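Local coordinates for protein shikimate dehydrogenase (NADP(+)) (Thermus thermophilus, PDB 2EV9) that catalyses the reversible NADPH-linked reduction of 3-dehydroshikimate to shikimate, a step in the biosynthesis of chorismate and hence of the aromatic amino acids, at residues F4-H9 with N58-L63; G112-G117 with G222-T227. All coordinates share one frame; numbering follows the deposited sequence.

Contact 1. Residues F4-H9 with N58-L63. With SKM ((3R,4S,5R)-3,4,5-trihydroxycyclohex-1-ene-1-carboxylic acid), chain G.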
loop_
_atom_site.group_PDB
_atom_site.type_symbol
_atom_site.label_atom_id
_atom_site.label_comp_id
_atom_site.label_asym_id
_atom_site.label_seq_id
_atom_site.Cartn_x
_atom_site.Cartn_y
_atom_site.Cartn_z
ATOM N N PHE B 4 -3.330 -5.942 13.032
ATOM C CA PHE B 4 -2.023 -6.398 12.599
ATOM C C PHE B 4 -1.628 -7.651 13.357
ATOM O O PHE B 4 -2.241 -8.001 14.365
ATOM C CB PHE B 4 -0.965 -5.329 12.855
ATOM C CG PHE B 4 -1.214 -4.039 12.142
ATOM C CD1 PHE B 4 -1.444 -2.871 12.861
ATOM C CD2 PHE B 4 -1.199 -3.984 10.757
ATOM C CE1 PHE B 4 -1.654 -1.661 12.209
ATOM C CE2 PHE B 4 -1.407 -2.773 10.089
ATOM C CZ PHE B 4 -1.634 -1.613 10.817
ATOM N N ALA B 5 -0.584 -8.317 12.880
ATOM C CA ALA B 5 -0.117 -9.521 13.539
ATOM C C ALA B 5 1.245 -9.977 13.049
ATOM O O ALA B 5 1.713 -9.582 11.976
ATOM C CB ALA B 5 -1.136 -10.651 13.346
ATOM N N VAL B 6 1.896 -10.790 13.864
ATOM C CA VAL B 6 3.170 -11.367 13.481
ATOM C C VAL B 6 2.854 -12.850 13.382
ATOM O O VAL B 6 2.320 -13.438 14.316
ATOM C CB VAL B 6 4.284 -11.125 14.534
ATOM C CG1 VAL B 6 3.870 -11.655 15.894
ATOM C CG2 VAL B 6 5.561 -11.794 14.074
ATOM N N LEU B 7 3.148 -13.440 12.231
ATOM C CA LEU B 7 2.880 -14.855 12.013
ATOM C C LEU B 7 4.199 -15.612 12.011
ATOM O O LEU B 7 5.191 -15.136 11.463
ATOM C CB LEU B 7 2.167 -15.055 10.674
ATOM C CG LEU B 7 0.955 -14.174 10.350
ATOM C CD1 LEU B 7 0.428 -14.564 8.986
ATOM C CD2 LEU B 7 -0.136 -14.327 11.399
ATOM N N GLY B 8 4.209 -16.785 12.631
ATOM C CA GLY B 8 5.423 -17.576 12.684
ATOM C C GLY B 8 5.366 -18.642 13.759
ATOM O O GLY B 8 4.393 -18.732 14.503
ATOM N N HIS B 9 6.415 -19.450 13.847
ATOM C CA HIS B 9 6.457 -20.512 14.835
ATOM C C HIS B 9 7.897 -20.723 15.281
ATOM O O HIS B 9 8.729 -21.184 14.502
ATOM C CB HIS B 9 5.895 -21.800 14.226
ATOM C CG HIS B 9 5.693 -22.903 15.218
ATOM N ND1 HIS B 9 4.894 -22.764 16.332
ATOM C CD2 HIS B 9 6.186 -24.162 15.262
ATOM C CE1 HIS B 9 4.905 -23.891 17.022
ATOM N NE2 HIS B 9 5.682 -24.756 16.394
ATOM N N ASN B 58 3.484 -9.171 9.872
ATOM C CA ASN B 58 4.908 -9.411 9.738
ATOM C C ASN B 58 5.043 -10.917 9.670
ATOM O O ASN B 58 4.183 -11.647 10.161
ATOM C CB ASN B 58 5.675 -8.886 10.949
ATOM C CG ASN B 58 5.961 -7.403 10.852
ATOM O OD1 ASN B 58 5.707 -6.657 11.790
ATOM N ND2 ASN B 58 6.503 -6.970 9.716
ATOM N N LEU B 59 6.109 -11.385 9.040
ATOM C CA LEU B 59 6.333 -12.814 8.938
ATOM C C LEU B 59 7.683 -13.148 9.549
ATOM O O LEU B 59 8.667 -12.457 9.301
ATOM C CB LEU B 59 6.298 -13.260 7.475
ATOM C CG LEU B 59 4.969 -13.140 6.725
ATOM C CD1 LEU B 59 5.167 -13.683 5.315
ATOM C CD2 LEU B 59 3.862 -13.903 7.441
ATOM N N THR B 60 7.714 -14.197 10.362
ATOM C CA THR B 60 8.949 -14.637 10.992
ATOM C C THR B 60 9.169 -16.103 10.638
ATOM O O THR B 60 8.354 -16.715 9.944
ATOM C CB THR B 60 8.889 -14.523 12.527
ATOM O OG1 THR B 60 7.889 -13.569 12.904
ATOM C CG2 THR B 60 10.244 -14.066 13.066
ATOM N N LEU B 61 10.272 -16.666 11.116
ATOM C CA LEU B 61 10.574 -18.064 10.850
ATOM C C LEU B 61 9.367 -18.889 11.279
ATOM O O LEU B 61 8.762 -18.621 12.315
ATOM C CB LEU B 61 11.811 -18.496 11.649
ATOM C CG LEU B 61 13.002 -17.537 11.557
ATOM C CD1 LEU B 61 14.110 -17.979 12.509
ATOM C CD2 LEU B 61 13.500 -17.475 10.120
ATOM N N PRO B 62 8.996 -19.900 10.482
ATOM C CA PRO B 62 9.638 -20.299 9.226
ATOM C C PRO B 62 8.742 -19.999 8.023
ATOM O O PRO B 62 8.505 -20.876 7.189
ATOM C CB PRO B 62 9.816 -21.788 9.419
ATOM C CG PRO B 62 8.476 -22.155 10.032
ATOM C CD PRO B 62 8.175 -21.006 11.011
ATOM N N LEU B 63 8.254 -18.763 7.927
ATOM C CA LEU B 63 7.359 -18.393 6.834
ATOM C C LEU B 63 7.903 -17.352 5.861
ATOM O O LEU B 63 7.232 -17.014 4.886
ATOM C CB LEU B 63 6.044 -17.868 7.408
ATOM C CG LEU B 63 5.421 -18.632 8.576
ATOM C CD1 LEU B 63 4.235 -17.847 9.098
ATOM C CD2 LEU B 63 4.997 -20.028 8.141
HETATM O O12 SKM G . 11.793 -9.296 10.252
HETATM C C8 SKM G . 11.325 -9.232 11.595
HETATM C C6 SKM G . 9.798 -9.524 11.619
HETATM O O7 SKM G . 9.120 -8.564 10.809
HETATM C C5 SKM G . 9.258 -9.455 13.062
HETATM C C4 SKM G . 10.133 -10.227 14.035
HETATM C C1 SKM G . 9.551 -10.602 15.340
HETATM O O2 SKM G . 8.285 -10.255 15.628
HETATM O O3 SKM G . 10.205 -11.222 16.158
HETATM C C10 SKM G . 11.394 -10.580 13.770
HETATM C C9 SKM G . 12.109 -10.262 12.472
HETATM O O11 SKM G . 12.284 -11.484 11.736
#
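Val-6, on strand 2-8, and Thr-60, just past the end of strand 56-59, together line part of the shikimate pocket. Val-6 holds CG2 anti to its own nitrogen (CG1 at chi1 56°), and from there Val-6 CG2 touches Thr-60 OG1 at 3.2 Å. The same methyl, Val-6 CG2, lies 3.5 Å from SKM O2 of the bound shikimate. Thr-60 stands at an unusual chi1 of -22°; its OG1 leans on Leu-7 O in a weak bond, while Thr-60 CG2 reaches SKM O11 at 3.5 Å. Asn-58, on the same face as Val-6, places ND2 3.3 Å from SKM O7. Its amide is fixed at both ends, OD1 by Tyr-33 OH and ND2 by the carbonyl of Asn-85.

Leu-7 turns to the opposite face, where its CD1 meets Leu-59 CD2 at 3.8 Å; Leu-63 CD1 lies against the Leu-7–Gly-8 peptide. The backbones run parallel. Leu-7 N gives a nearly straight bond to Asn-58 O (171° at the hydrogen), and Leu-7 O takes Thr-60 N at 2.9 Å. Beyond the strands His-9 N uses an in-plane lone pair of Leu-61 O (2.9 Å), and CD of the cis-proline Pro-62 rests 3.5 Å from His-9 O. The imidazole of His-9 leaves the pairing, and its ND1 is hydrogen-bonded to Asp-37 OD1.

Within the mixed sheet of the substrate-binding domain, strand 2-8 is bordered by strand 31-37 and by 56-59, which is followed by antiparallel 86-90. Helix 229-244 packs through Ala-239 and Trp-243 on Asn-58, at the shikimate-facing side.

Contact 2. Residues G112-G117 with G222-T227; sequences GIPLKG and GLKVQT
Ile-113 and Gln-226 make the apolar part of this contact, a small example of how the loop after a helix is fastened to the edge of a parallel sheet. The methyl CD1 of Ile-113 touches the Gln-226 chain at two points, CB at 4.0 Å and NE2 at the same distance, so the methyl sits over the chain, the two side chains crossing at a slant. Gln-226 carries CG anti to its backbone nitrogen (chi1 -173°), which takes the chain past the Ile-113 methyl to helix 100-110. Leu-108 of that helix touches both Ile-113 and Gln-226, and Ala-201 of the adjacent strand also packs on Ile-113.

The polar contacts come from side-chain nitrogens that meet carbonyls of the last turn of helix 100-110 and of the loop just after it. Gln-226 NE2 donates to Ala-107 O, which fixes the amide that Ile-113 packs against. Lys-224, extended beyond CG, reaches across to the loop and sets NZ 2.9 Å from Gly-112 O. This bond is tentative, because the carbonyl is modelled too near a neighbouring atom. If it is real, the lysine charge would probably be favoured by the C-terminal end of helix 100-110.

As for the backbone, Gly-112 and Gly-222, both at positive phi, end in Schellman motifs the helices that lead into the two segments, 100-110 and 213-220. Val-225 points to the other side of strand 224-226, onto helix 213-220.

Packing of a helix-to-strand loop on the edge strand of a parallel sheet fits the Rossmann-type NADP-binding domain: 224-226 is the outermost strand of the sheet, bonded to 201-204, and segment 112-117 leads from a helix into strand 119-122, just ahead of the glycine-rich nucleotide-binding turn.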
loop_
_atom_site.group_PDB
_atom_site.type_symbol
_atom_site.label_atom_id
_atom_site.label_comp_id
_atom_site.label_asym_id
_atom_site.label_seq_id
_atom_site.Cartn_x
_atom_site.Cartn_y
_atom_site.Cartn_z
ATOM N N GLY B 112 24.695 6.164 14.222
ATOM C CA GLY B 112 26.012 6.750 14.074
ATOM C C GLY B 112 27.056 5.821 13.494
ATOM O O GLY B 112 28.222 6.191 13.406
ATOM N N ILE B 113 26.653 4.616 13.108
ATOM C CA ILE B 113 27.586 3.658 12.525
ATOM C C ILE B 113 27.730 3.958 11.036
ATOM O O ILE B 113 26.819 3.703 10.248
ATOM C CB ILE B 113 27.097 2.195 12.690
ATOM C CG1 ILE B 113 27.240 1.743 14.147
ATOM C CG2 ILE B 113 27.903 1.269 11.785
ATOM C CD1 ILE B 113 26.280 2.406 15.110
ATOM N N PRO B 114 28.883 4.512 10.629
ATOM C CA PRO B 114 29.127 4.845 9.227
ATOM C C PRO B 114 29.058 3.635 8.309
ATOM O O PRO B 114 29.469 2.535 8.681
ATOM C CB PRO B 114 30.523 5.458 9.260
ATOM C CG PRO B 114 30.587 6.072 10.623
ATOM C CD PRO B 114 29.999 4.974 11.470
ATOM N N LEU B 115 28.530 3.836 7.108
ATOM C CA LEU B 115 28.447 2.742 6.161
ATOM C C LEU B 115 29.739 2.679 5.360
ATOM O O LEU B 115 29.731 2.637 4.129
ATOM C CB LEU B 115 27.238 2.910 5.242
ATOM C CG LEU B 115 25.874 2.751 5.918
ATOM C CD1 LEU B 115 24.796 2.733 4.842
ATOM C CD2 LEU B 115 25.818 1.463 6.734
ATOM N N LYS B 116 30.854 2.685 6.084
ATOM C CA LYS B 116 32.172 2.610 5.473
ATOM C C LYS B 116 32.645 1.157 5.480
ATOM O O LYS B 116 32.746 0.529 6.536
ATOM C CB LYS B 116 33.162 3.499 6.233
ATOM C CG LYS B 116 32.911 4.997 6.067
ATOM C CD LYS B 116 34.010 5.819 6.737
ATOM C CE LYS B 116 33.878 7.312 6.443
ATOM N NZ LYS B 116 32.599 7.894 6.948
ATOM N N GLY B 117 32.912 0.630 4.288
ATOM C CA GLY B 117 33.364 -0.742 4.157
ATOM C C GLY B 117 34.876 -0.847 4.106
ATOM O O GLY B 117 35.570 0.140 4.349
ATOM N N GLY B 222 37.799 -1.502 20.806
ATOM C CA GLY B 222 37.642 -0.110 20.424
ATOM C C GLY B 222 36.782 0.160 19.204
ATOM O O GLY B 222 36.819 1.263 18.663
ATOM N N LEU B 223 36.013 -0.829 18.762
ATOM C CA LEU B 223 35.148 -0.635 17.598
ATOM C C LEU B 223 33.813 -0.025 18.017
ATOM O O LEU B 223 33.424 -0.102 19.187
ATOM C CB LEU B 223 34.873 -1.972 16.903
ATOM C CG LEU B 223 36.051 -2.835 16.455
ATOM C CD1 LEU B 223 35.516 -4.116 15.836
ATOM C CD2 LEU B 223 36.904 -2.079 15.458
ATOM N N LYS B 224 33.117 0.601 17.072
ATOM C CA LYS B 224 31.802 1.160 17.369
ATOM C C LYS B 224 30.878 -0.048 17.365
ATOM O O LYS B 224 31.044 -0.956 16.545
ATOM C CB LYS B 224 31.350 2.155 16.291
ATOM C CG LYS B 224 31.776 3.594 16.522
ATOM C CD LYS B 224 31.066 4.531 15.543
ATOM C CE LYS B 224 31.378 5.996 15.835
ATOM N NZ LYS B 224 30.603 6.931 14.966
ATOM N N VAL B 225 29.915 -0.077 18.277
ATOM C CA VAL B 225 29.014 -1.217 18.335
ATOM C C VAL B 225 27.541 -0.846 18.396
ATOM O O VAL B 225 27.173 0.213 18.898
ATOM C CB VAL B 225 29.324 -2.104 19.555
ATOM C CG1 VAL B 225 30.718 -2.676 19.441
ATOM C CG2 VAL B 225 29.187 -1.286 20.833
ATOM N N GLN B 226 26.703 -1.738 17.877
ATOM C CA GLN B 226 25.263 -1.547 17.901
ATOM C C GLN B 226 24.623 -2.903 18.181
ATOM O O GLN B 226 25.023 -3.922 17.614
ATOM C CB GLN B 226 24.756 -0.996 16.562
ATOM C CG GLN B 226 23.285 -0.612 16.601
ATOM C CD GLN B 226 22.804 0.025 15.312
ATOM O OE1 GLN B 226 22.750 -0.626 14.267
ATOM N NE2 GLN B 226 22.459 1.304 15.378
ATOM N N THR B 227 23.638 -2.920 19.071
ATOM C CA THR B 227 22.958 -4.164 19.401
ATOM C C THR B 227 21.963 -4.490 18.298
ATOM O O THR B 227 21.863 -3.769 17.304
ATOM C CB THR B 227 22.187 -4.052 20.729
ATOM O OG1 THR B 227 21.105 -3.124 20.572
ATOM C CG2 THR B 227 23.109 -3.573 21.837
#

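Contact 1 belongs to the substrate-binding half of the chain and contact 2 to the nucleotide-binding half, on opposite sides of its centre; their own centres lie 29 Å apart and their nearest atoms about 16 Å. Two helices bridge this gap. Helix 100-110 begins with the shikimate ligand Asp-100 and ends at the loop of contact 2. Helix 229-244 starts just beyond Thr-227, carries the shikimate ligand Gln-235 and reaches Asn-58. Contact 1 meets shikimate directly and is followed at once by the proton acceptor Lys-64, whereas contact 2 approaches the cofactor site, where Gln-226 lies about 7 Å from Leu-205, an NADP(+)-binding residue, between side chains.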